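Local coordinates for methyltransferase domain-containing protein (PDB 3M33), which is of unknown function but probably acts as a methyltransferase with a Rossmann-like domain, at residues V52-C57 with P61-F66. Numbering follows the deposited sequence.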
loop_
_atom_site.group_PDB
_atom_site.type_symbol
_atom_site.label_atom_id
_atom_site.label_comp_id
_atom_site.label_asym_id
_atom_site.label_seq_id
_atom_site.Cartn_x
_atom_site.Cartn_y
_atom_site.Cartn_z
ATOM N N VAL A 52 6.091 -4.062 -14.542
ATOM C CA VAL A 52 5.367 -3.572 -13.384
ATOM C C VAL A 52 5.702 -2.116 -13.080
ATOM O O VAL A 52 6.853 -1.696 -13.192
ATOM C CB VAL A 52 5.671 -4.425 -12.147
ATOM C CG1 VAL A 52 4.823 -3.958 -10.954
ATOM C CG2 VAL A 52 5.408 -5.891 -12.445
ATOM N N LEU A 53 4.679 -1.351 -12.720
ATOM C CA LEU A 53 4.855 -0.038 -12.121
ATOM C C LEU A 53 4.251 -0.049 -10.721
ATOM O O LEU A 53 3.060 -0.348 -10.547
ATOM C CB LEU A 53 4.185 1.039 -12.959
ATOM C CG LEU A 53 4.301 2.439 -12.348
ATOM C CD1 LEU A 53 5.751 2.938 -12.441
ATOM C CD2 LEU A 53 3.383 3.394 -13.068
ATOM N N GLU A 54 5.073 0.264 -9.722
ATOM C CA GLU A 54 4.601 0.333 -8.345
ATOM C C GLU A 54 4.550 1.769 -7.865
ATOM O O GLU A 54 5.569 2.454 -7.840
ATOM C CB GLU A 54 5.503 -0.476 -7.411
ATOM C CG GLU A 54 4.957 -0.552 -5.993
ATOM C CD GLU A 54 6.001 -0.923 -4.945
ATOM O OE1 GLU A 54 7.165 -1.222 -5.297
ATOM O OE2 GLU A 54 5.644 -0.902 -3.753
ATOM N N ALA A 55 3.363 2.225 -7.491
ATOM C CA ALA A 55 3.200 3.567 -6.938
ATOM C C ALA A 55 3.449 3.570 -5.431
ATOM O O ALA A 55 2.884 2.758 -4.685
ATOM C CB ALA A 55 1.793 4.104 -7.245
ATOM N N GLY A 56 4.312 4.474 -4.984
ATOM C CA GLY A 56 4.597 4.634 -3.563
ATOM C C GLY A 56 5.420 3.499 -2.991
ATOM O O GLY A 56 4.978 2.845 -2.043
ATOM N N CYS A 57 6.625 3.278 -3.530
ATOM C CA CYS A 57 7.396 2.077 -3.174
ATOM C C CYS A 57 8.073 2.166 -1.808
ATOM O O CYS A 57 8.590 1.160 -1.308
ATOM C CB CYS A 57 8.450 1.771 -4.237
ATOM S SG CYS A 57 9.650 3.125 -4.331
ATOM N N PRO A 61 10.147 -2.566 -0.086
ATOM C CA PRO A 61 9.938 -3.941 0.384
ATOM C C PRO A 61 9.298 -4.813 -0.694
ATOM O O PRO A 61 9.666 -5.980 -0.832
ATOM C CB PRO A 61 8.974 -3.782 1.579
ATOM C CG PRO A 61 8.288 -2.405 1.375
ATOM C CD PRO A 61 9.388 -1.567 0.698
ATOM N N ASP A 62 8.338 -4.277 -1.444
ATOM C CA ASP A 62 7.691 -5.099 -2.457
ATOM C C ASP A 62 8.560 -5.243 -3.702
ATOM O O ASP A 62 8.581 -6.302 -4.332
ATOM C CB ASP A 62 6.291 -4.576 -2.806
ATOM C CG ASP A 62 5.249 -4.965 -1.766
ATOM O OD1 ASP A 62 5.301 -6.104 -1.251
ATOM O OD2 ASP A 62 4.376 -4.129 -1.459
ATOM N N ALA A 63 9.279 -4.186 -4.062
ATOM C CA ALA A 63 10.225 -4.286 -5.157
ATOM C C ALA A 63 11.193 -5.439 -4.881
ATOM O O ALA A 63 11.487 -6.243 -5.763
ATOM C CB ALA A 63 10.990 -2.957 -5.345
ATOM N N ALA A 64 11.674 -5.535 -3.649
ATOM C CA ALA A 64 12.677 -6.533 -3.319
ATOM C C ALA A 64 12.060 -7.908 -3.305
ATOM O O ALA A 64 12.633 -8.871 -3.772
ATOM C CB ALA A 64 13.299 -6.232 -1.962
ATOM N N ARG A 65 10.874 -7.997 -2.749
ATOM C CA ARG A 65 10.252 -9.284 -2.550
ATOM C C ARG A 65 9.567 -9.885 -3.804
ATOM O O ARG A 65 9.620 -11.101 -4.018
ATOM C CB ARG A 65 9.271 -9.120 -1.396
ATOM C CG ARG A 65 8.377 -10.257 -1.115
ATOM C CD ARG A 65 7.519 -9.912 0.079
ATOM N NE ARG A 65 6.406 -10.840 0.145
ATOM C CZ ARG A 65 5.246 -10.570 0.722
ATOM N NH1 ARG A 65 5.035 -9.387 1.286
ATOM N NH2 ARG A 65 4.301 -11.492 0.731
ATOM N N PHE A 66 8.925 -9.049 -4.623
ATOM C CA PHE A 66 8.173 -9.538 -5.791
ATOM C C PHE A 66 8.849 -9.160 -7.096
ATOM O O PHE A 66 8.611 -9.783 -8.129
ATOM C CB PHE A 66 6.762 -8.946 -5.829
ATOM C CG PHE A 66 5.877 -9.420 -4.732
ATOM C CD1 PHE A 66 5.192 -10.624 -4.849
ATOM C CD2 PHE A 66 5.716 -8.674 -3.585
ATOM C CE1 PHE A 66 4.347 -11.068 -3.836
ATOM C CE2 PHE A 66 4.879 -9.117 -2.552
ATOM C CZ PHE A 66 4.194 -10.310 -2.682
HETATM O O HOH W 1 8.447 -1.522 -2.886
HETATM O O HOH W 2 5.952 -1.719 -1.301
#
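E54 reaches from the end of strand 51-55 to the first turn of helix 61-66, where its carboxylate comes up against D62 and A63. This is the first strand-turn-helix of a Rossmann-like beta-alpha-beta unit that continues into strand 72-77; the turn and A63, at the start of the helix, fit a GxGxxA pattern, which is consistent with a methyltransferase domain. The E54 side chain leaves with CG anti to the backbone N (chi1 -174°) and stays extended, which carries the carboxylate from the strand to the helix. The closest packing is at the turn, where P61 CD lies 3.5 Å from C57 O; P61 is partly exposed, so this tight touch is near the outer side.

Among the buried residues the fit is looser, with E54 OE2 3.8 Å from D62 CB, and water does the joining. Water 1 hydrogen-bonds to E54 OE1 at 2.7 Å and to C57 O, and accepts from A63 N at 3.0 Å, so it links the strand end, the turn and the start of the helix. OE1 is also bound by W73 NE1 from the neighbouring strand.

The other oxygen faces a like charge: E54 OE2 and D62 OD2 are 4.2 Å apart, and the two carboxylate planes are turned 57° from each other. A salt bridge from R118 to D62 OD2 probably eases that repulsion, while D62 OD1 hydrogen-bonds to a glycerol, probably from the crystallisation liquor, which may mark a pocket. Both waters probably share their protons among several acceptors. Water 2 bridges the two acids from the side, 2.6 Å from E54 OE2 and 2.9 Å from D62 OD2.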